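Local coordinates for 35 kDa hemin binding protein (Porphyromonas gingivalis, PDB 5Y1A) that carries a thioredoxin domain joined to a beta-sandwich, is named for binding hemin, and is probably a cargo of the type IX secretion system, at residues F74-H79 against D246-V251; F95-Q100 against T214-D219; G154-D159 against P323-V328. All blocks are in the same frame, centred on the assembly; numbering follows the deposited sequence.

Interaction 1 (F74-H79 against D246-V251)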
# COMPACT_ATOMS: atom_id res chain seq x y z
N PHE A 74 9.96 -7.14 -2.64
CA PHE A 74 8.88 -6.35 -2.05
C PHE A 74 7.91 -7.32 -1.38
O PHE A 74 7.14 -7.98 -2.08
CB PHE A 74 8.13 -5.54 -3.12
CG PHE A 74 9.03 -4.65 -3.96
CD1 PHE A 74 10.10 -3.95 -3.39
CD2 PHE A 74 8.79 -4.51 -5.32
CE1 PHE A 74 10.93 -3.15 -4.20
CE2 PHE A 74 9.59 -3.69 -6.12
CZ PHE A 74 10.65 -3.00 -5.55
N GLN A 75 7.95 -7.41 -0.05
CA GLN A 75 7.05 -8.28 0.69
C GLN A 75 5.66 -7.67 0.87
O GLN A 75 5.50 -6.45 0.96
CB GLN A 75 7.58 -8.56 2.10
CG GLN A 75 8.97 -9.15 2.21
CD GLN A 75 9.39 -9.20 3.69
OE1 GLN A 75 8.86 -10.00 4.45
NE2 GLN A 75 10.32 -8.34 4.08
N THR A 76 4.65 -8.53 0.89
CA THR A 76 3.30 -8.12 1.26
C THR A 76 2.69 -9.22 2.14
O THR A 76 2.95 -10.40 1.91
CB THR A 76 2.39 -7.90 0.05
OG1 THR A 76 2.17 -9.14 -0.62
CG2 THR A 76 2.99 -6.90 -0.93
N PHE A 77 1.93 -8.82 3.16
CA PHE A 77 1.25 -9.76 4.05
C PHE A 77 -0.24 -9.53 3.89
O PHE A 77 -0.72 -8.40 4.05
CB PHE A 77 1.67 -9.57 5.51
CG PHE A 77 3.07 -10.05 5.79
CD1 PHE A 77 3.28 -11.26 6.46
CD2 PHE A 77 4.17 -9.29 5.37
CE1 PHE A 77 4.59 -11.75 6.68
CE2 PHE A 77 5.48 -9.75 5.60
CZ PHE A 77 5.70 -10.98 6.26
N VAL A 78 -0.96 -10.62 3.59
CA VAL A 78 -2.39 -10.57 3.29
C VAL A 78 -3.10 -11.32 4.40
O VAL A 78 -2.84 -12.51 4.61
CB VAL A 78 -2.71 -11.27 1.94
CG1 VAL A 78 -4.21 -11.27 1.70
CG2 VAL A 78 -1.98 -10.58 0.76
N HIS A 79 -3.95 -10.62 5.14
CA HIS A 79 -4.61 -11.20 6.30
C HIS A 79 -5.95 -11.83 5.95
O HIS A 79 -6.64 -11.34 5.07
CB HIS A 79 -4.82 -10.12 7.35
CG HIS A 79 -3.60 -9.87 8.18
ND1 HIS A 79 -3.49 -10.29 9.49
CD2 HIS A 79 -2.41 -9.30 7.87
CE1 HIS A 79 -2.30 -9.97 9.96
NE2 HIS A 79 -1.62 -9.37 9.00
N ASP A 246 3.98 2.31 2.38
CA ASP A 246 4.54 2.17 1.04
C ASP A 246 3.40 1.97 0.03
O ASP A 246 2.32 1.51 0.43
CB ASP A 246 5.45 0.93 0.96
CG ASP A 246 6.70 1.06 1.83
OD1 ASP A 246 7.31 2.15 1.83
OD2 ASP A 246 7.06 0.08 2.52
N VAL A 247 3.63 2.28 -1.24
CA VAL A 247 2.72 1.83 -2.32
C VAL A 247 3.53 0.93 -3.21
O VAL A 247 4.64 1.29 -3.66
CB VAL A 247 2.11 2.98 -3.15
CG1 VAL A 247 1.24 2.40 -4.32
CG2 VAL A 247 1.26 3.88 -2.26
N LEU A 248 2.99 -0.26 -3.42
CA LEU A 248 3.57 -1.26 -4.31
C LEU A 248 2.66 -1.38 -5.53
O LEU A 248 1.43 -1.52 -5.38
CB LEU A 248 3.63 -2.61 -3.58
CG LEU A 248 3.90 -3.88 -4.41
CD1 LEU A 248 5.32 -3.82 -5.00
CD2 LEU A 248 3.76 -5.08 -3.55
N ALA A 249 3.23 -1.38 -6.72
CA ALA A 249 2.45 -1.68 -7.93
C ALA A 249 3.13 -2.78 -8.69
O ALA A 249 4.39 -2.83 -8.75
CB ALA A 249 2.32 -0.44 -8.81
N PHE A 250 2.33 -3.65 -9.29
CA PHE A 250 2.93 -4.68 -10.14
C PHE A 250 2.10 -5.01 -11.38
O PHE A 250 0.86 -4.97 -11.34
CB PHE A 250 3.30 -5.93 -9.33
CG PHE A 250 2.20 -6.50 -8.48
CD1 PHE A 250 1.33 -7.47 -9.00
CD2 PHE A 250 2.07 -6.10 -7.15
CE1 PHE A 250 0.31 -8.04 -8.18
CE2 PHE A 250 1.06 -6.65 -6.31
CZ PHE A 250 0.18 -7.63 -6.84
N VAL A 251 2.81 -5.30 -12.47
CA VAL A 251 2.23 -5.77 -13.74
C VAL A 251 2.20 -7.30 -13.71
O VAL A 251 3.18 -7.97 -13.34
CB VAL A 251 3.07 -5.28 -14.94
CG1 VAL A 251 2.46 -5.74 -16.25
CG2 VAL A 251 3.21 -3.73 -14.93
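Leu-248 meets two side chains at once, each of its methyl groups taking one partner. CD1 comes to rest against Phe-74, where it lies 3.6 Å from CD2 of the ring and approaches CB and CG of the same residue almost as closely. The methyl comes in at a slant to the ring plane. The other branch is tighter: CD2 of Leu-248 is 3.3 Å from CG2 of Thr-76, closer than methyl groups usually come, with the two side chains crossing at about a right angle. The fork of the leucine thus reaches alternate residues of strand 73-79, Phe-74 and Thr-76, whose CA-CB bonds both point at strand 245-252.

Torsions explain the pairing. A chi1 of 166° carries the leucine CG toward strand 73-79, and chi2 near 66° then sets the fork, with CD1 on Phe-74 and CD2 on Thr-76. In Thr-76 the hydroxyl lies between the backbone N and the carbonyl carbon (chi1 66°), and this rotation presents CG2 to the leucine while OG1 hydrogen-bonds to Leu-40 O in the neighbouring strand 34-44.

Further out, Leu-185 of strand 179-186 touches both Thr-76 and Leu-248, and Ala-266 and Gln-268 of strand 263-270 pack on Phe-74. Two residues along its own strand from the leucine, Phe-250 has Leu-248 CG at the edge of its ring, in plane, and makes an edge-to-face contact with Tyr-183.

The contact is therefore a face-to-face packing of the thioredoxin sheet on the antiparallel sheet of the beta-sandwich. No hydrogen bond crosses between the two segments, and all three touching residues are buried. With the threonine hydroxyl engaged within its own sheet, only carbon surfaces meet here, so this contact probably depends on van der Waals packing and the exclusion of water.

Interaction 2 (F95-Q100 against T214-D219)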
# COMPACT_ATOMS: atom_id res chain seq x y z
N PHE A 95 -7.61 -11.92 -0.52
CA PHE A 95 -7.26 -13.28 -0.10
C PHE A 95 -8.09 -14.33 -0.86
O PHE A 95 -7.53 -15.28 -1.42
CB PHE A 95 -7.40 -13.51 1.41
CG PHE A 95 -7.01 -14.90 1.78
CD1 PHE A 95 -5.68 -15.24 1.98
CD2 PHE A 95 -7.97 -15.91 1.79
CE1 PHE A 95 -5.32 -16.59 2.24
CE2 PHE A 95 -7.63 -17.26 2.07
CZ PHE A 95 -6.30 -17.59 2.27
N ILE A 96 -9.40 -14.16 -0.87
CA ILE A 96 -10.29 -15.10 -1.58
C ILE A 96 -9.88 -15.30 -3.05
O ILE A 96 -9.90 -16.42 -3.55
CB ILE A 96 -11.76 -14.61 -1.46
CG1 ILE A 96 -12.22 -14.81 -0.01
CG2 ILE A 96 -12.70 -15.29 -2.50
CD1 ILE A 96 -13.53 -14.08 0.33
N ALA A 97 -9.50 -14.20 -3.70
CA ALA A 97 -9.06 -14.23 -5.09
C ALA A 97 -7.75 -15.00 -5.23
O ALA A 97 -7.61 -15.84 -6.13
CB ALA A 97 -8.92 -12.78 -5.65
N LEU A 98 -6.81 -14.72 -4.34
CA LEU A 98 -5.49 -15.37 -4.34
C LEU A 98 -5.67 -16.86 -4.05
O LEU A 98 -4.98 -17.70 -4.62
CB LEU A 98 -4.56 -14.72 -3.31
CG LEU A 98 -4.01 -13.35 -3.76
CD1 LEU A 98 -3.36 -12.59 -2.61
CD2 LEU A 98 -3.01 -13.53 -4.93
N ASP A 99 -6.58 -17.17 -3.12
CA ASP A 99 -6.91 -18.58 -2.83
C ASP A 99 -7.47 -19.31 -4.07
O ASP A 99 -7.02 -20.40 -4.43
CB ASP A 99 -7.90 -18.63 -1.65
CG ASP A 99 -8.14 -20.05 -1.14
OD1 ASP A 99 -7.28 -20.97 -1.31
OD2 ASP A 99 -9.24 -20.24 -0.54
N GLN A 100 -8.44 -18.70 -4.74
CA GLN A 100 -8.96 -19.25 -6.00
C GLN A 100 -7.83 -19.54 -7.01
O GLN A 100 -7.82 -20.58 -7.67
CB GLN A 100 -10.01 -18.31 -6.59
CG GLN A 100 -10.70 -18.91 -7.85
CD GLN A 100 -11.34 -20.28 -7.59
OE1 GLN A 100 -12.05 -20.47 -6.59
NE2 GLN A 100 -11.10 -21.24 -8.51
N THR A 214 -10.58 -1.33 -8.16
CA THR A 214 -11.90 -1.80 -7.69
C THR A 214 -11.97 -3.33 -7.63
O THR A 214 -12.33 -3.92 -6.61
CB THR A 214 -13.01 -1.22 -8.57
OG1 THR A 214 -13.07 0.20 -8.33
CG2 THR A 214 -14.35 -1.87 -8.22
N ASP A 215 -11.60 -3.96 -8.75
CA ASP A 215 -11.40 -5.40 -8.79
C ASP A 215 -10.07 -5.71 -8.12
O ASP A 215 -9.03 -5.18 -8.52
CB ASP A 215 -11.37 -5.91 -10.24
CG ASP A 215 -11.57 -7.42 -10.33
OD1 ASP A 215 -11.93 -7.88 -11.44
OD2 ASP A 215 -11.39 -8.15 -9.32
N VAL A 216 -10.11 -6.59 -7.12
CA VAL A 216 -8.87 -6.99 -6.45
C VAL A 216 -7.97 -7.80 -7.36
O VAL A 216 -6.80 -7.99 -7.01
CB VAL A 216 -9.10 -7.76 -5.12
CG1 VAL A 216 -9.89 -6.91 -4.14
CG2 VAL A 216 -9.76 -9.13 -5.33
N LYS A 217 -8.53 -8.27 -8.48
CA LYS A 217 -7.78 -8.99 -9.50
C LYS A 217 -7.02 -8.06 -10.44
O LYS A 217 -6.32 -8.54 -11.32
CB LYS A 217 -8.71 -9.92 -10.31
CG LYS A 217 -9.47 -10.92 -9.43
CD LYS A 217 -10.10 -12.01 -10.30
CE LYS A 217 -11.15 -11.43 -11.26
NZ LYS A 217 -12.21 -10.70 -10.48
N GLY A 218 -7.16 -6.73 -10.27
CA GLY A 218 -6.35 -5.77 -11.04
C GLY A 218 -7.11 -4.96 -12.07
O GLY A 218 -8.20 -5.33 -12.45
N ASP A 219 -6.55 -3.82 -12.47
CA ASP A 219 -7.08 -3.05 -13.59
C ASP A 219 -6.42 -3.52 -14.87
O ASP A 219 -5.21 -3.74 -14.88
CB ASP A 219 -6.71 -1.56 -13.42
CG ASP A 219 -7.52 -0.88 -12.33
OD1 ASP A 219 -8.76 -0.98 -12.31
OD2 ASP A 219 -6.90 -0.22 -11.51
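Ala-97 of helix 89-102 packs against Val-216 and Lys-217 in a small turn whose one flat side chain is the carboxylate of Asp-215; the Phe-95 ring of the helix lies away from the turn and stacks on Tyr-80. In the conformer described here, one of two modelled, Lys-217 NZ sits at the carboxylate edge and engages both oxygens through their syn lone pairs, at 2.9 Å from Asp-215 OD2 in a salt bridge. Over one face comes the backbone: Lys-217 N donates to Asp-215 OD2 at 3.0 Å, fairly straight at 164°, but from 58° above the carboxylate plane. This is an Asx turn, and it coincides with a type I beta turn from Asp-215 to Gly-218 that is closed by Gly-218 N bonding to Asp-215 O. OD2 thereby takes two donors of the same lysine, one from its main chain and one from its tip.

The lysine chain has to curl back to achieve this: its last two torsions, both turned near -60°, bring NZ round to Asp-215. Nearer the backbone, Lys-217 CG is 4.2 Å from Ala-97 CB.

The turn interrupts strand 207-220, an outermost strand of the four-stranded antiparallel sheet of the sandwich, and brings it up to a helix of the thioredoxin domain. No hydrogen bond joins the two segments themselves. The same helix nevertheless anchors the residue just before the turn through Arg-90, whose NH1 bonds to Thr-214 O. Arg-90 and Gln-93 also touch Val-216, extending its contact toward the start of the helix, while Met-255 from a loop lies against Ala-97. The CA atoms of Ala-97 and Lys-217 are 7.0 Å apart. Of the two methyls of Val-216, it is CG2, placed between its own backbone N and carbonyl carbon, that meets Ala-97 CB, at 3.8 Å.

Interaction 3 (G154-D159 against P323-V328)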
# COMPACT_ATOMS: atom_id res chain seq x y z
N GLY A 154 -1.29 13.41 0.63
CA GLY A 154 -2.28 14.39 1.06
C GLY A 154 -1.77 15.04 2.32
O GLY A 154 -0.93 14.45 2.99
N ALA A 155 -2.27 16.23 2.63
CA ALA A 155 -1.74 17.01 3.75
C ALA A 155 -2.30 16.58 5.11
O ALA A 155 -1.63 16.69 6.14
CB ALA A 155 -1.98 18.46 3.52
N THR A 156 -3.54 16.09 5.08
CA THR A 156 -4.27 15.71 6.28
C THR A 156 -5.04 14.43 5.96
O THR A 156 -5.12 14.04 4.79
CB THR A 156 -5.26 16.83 6.72
OG1 THR A 156 -6.38 16.85 5.84
CG2 THR A 156 -4.57 18.22 6.73
N PRO A 157 -5.60 13.76 6.98
CA PRO A 157 -6.31 12.49 6.74
C PRO A 157 -7.49 12.58 5.77
O PRO A 157 -7.89 11.54 5.18
CB PRO A 157 -6.76 12.09 8.15
CG PRO A 157 -5.67 12.71 9.04
CD PRO A 157 -5.55 14.07 8.42
N GLU A 158 -8.04 13.77 5.57
CA GLU A 158 -9.17 13.93 4.64
C GLU A 158 -8.79 14.47 3.26
O GLU A 158 -9.66 14.85 2.46
CB GLU A 158 -10.31 14.74 5.28
CG GLU A 158 -11.22 13.92 6.20
CD GLU A 158 -11.83 12.71 5.50
OE1 GLU A 158 -11.64 11.57 5.99
OE2 GLU A 158 -12.49 12.89 4.46
N ASP A 159 -7.48 14.48 3.00
CA ASP A 159 -6.96 14.72 1.65
C ASP A 159 -6.65 13.41 0.97
O ASP A 159 -6.35 12.43 1.64
CB ASP A 159 -5.68 15.53 1.72
CG ASP A 159 -5.91 16.94 2.22
OD1 ASP A 159 -6.69 17.69 1.57
OD2 ASP A 159 -5.30 17.30 3.25
N PRO A 323 4.60 25.50 12.68
CA PRO A 323 4.32 25.48 11.25
C PRO A 323 3.86 24.10 10.77
O PRO A 323 4.37 23.06 11.20
CB PRO A 323 5.66 25.87 10.63
CG PRO A 323 6.24 26.80 11.66
CD PRO A 323 5.95 26.05 12.94
N GLY A 324 2.86 24.12 9.90
CA GLY A 324 2.26 22.91 9.40
C GLY A 324 0.84 23.19 8.98
O GLY A 324 0.36 24.33 9.08
N VAL A 325 0.17 22.15 8.49
CA VAL A 325 -1.21 22.30 8.06
C VAL A 325 -2.12 21.77 9.17
O VAL A 325 -1.83 20.74 9.78
CB VAL A 325 -1.50 21.53 6.74
CG1 VAL A 325 -2.98 21.66 6.39
CG2 VAL A 325 -0.63 22.06 5.60
N TYR A 326 -3.20 22.51 9.43
CA TYR A 326 -4.23 22.14 10.41
C TYR A 326 -5.61 22.11 9.77
O TYR A 326 -5.87 22.85 8.82
CB TYR A 326 -4.23 23.14 11.57
CG TYR A 326 -2.90 23.17 12.31
CD1 TYR A 326 -2.72 22.44 13.49
CD2 TYR A 326 -1.83 23.91 11.81
CE1 TYR A 326 -1.49 22.46 14.16
CE2 TYR A 326 -0.58 23.92 12.47
CZ TYR A 326 -0.43 23.20 13.65
OH TYR A 326 0.77 23.20 14.31
N VAL A 327 -6.48 21.26 10.30
CA VAL A 327 -7.89 21.27 9.90
C VAL A 327 -8.71 21.87 11.04
O VAL A 327 -8.64 21.39 12.18
CB VAL A 327 -8.39 19.84 9.59
CG1 VAL A 327 -9.89 19.84 9.23
CG2 VAL A 327 -7.59 19.25 8.45
N VAL A 328 -9.46 22.92 10.74
CA VAL A 328 -10.33 23.51 11.74
C VAL A 328 -11.74 23.06 11.42
O VAL A 328 -12.22 23.28 10.32
CB VAL A 328 -10.29 25.04 11.72
CG1 VAL A 328 -11.13 25.60 12.87
CG2 VAL A 328 -8.83 25.53 11.81
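The methyl group of Thr-156 rests between two valines of strand 324-332: its CG2 is 3.6 Å from CG2 of Val-327 and 3.8 Å from CG1 of Val-325. The valines share one rotamer, with CG1 opposite the backbone N, yet they use different branches, CG1 in Val-325 and CG2 in Val-327. Thr-156 crosses Val-325 at about a right angle. The other branch of Val-325, CG2, is only loosely in contact with Ala-155 CB, at 4.4 Å.

The threonine is held by its own loop. With chi1 at 74° its hydroxyl lies between the backbone N and the carbonyl carbon, and from there OG1 donates to Asp-159 OD2 at 2.8 Å, approaching from above the carboxylate plane. The same oxygen receives weak bonds from the backbone N atoms of Ala-155 and Thr-156, while Asp-159 N bonds to Thr-156 O and closes a type I turn. The carboxylate thus ties both ends of the turn together.

Asp-159 OD1 makes a salt bridge with Lys-340 of strand 335-343, a second and charged link to the C-terminal sheet. The loop connects strands 145-153 and 161-169 of the sandwich, and it packs against a strand that lies between strands 305-309 and 335-343.

Along the chain the segments come in the order 74-79, 95-100, 154-159, 214-219, 246-251, 323-328, so interaction 2 falls within the span of interaction 1, while interaction 3 alternates with both. Interactions 1 and 2 have centres 13 Å apart and touch through Val-78 packing on Phe-95 and Leu-98; both join the thioredoxin domain to the sheet containing strands 207-220 and 245-252, one through a strand and one through a helix. Interaction 3 is remote, its centre 27 Å from that of interaction 1 and 33 Å from that of interaction 2. The sandwich thus lies between the thioredoxin domain, met in interactions 1 and 2, and the C-terminal sheet, met in interaction 3.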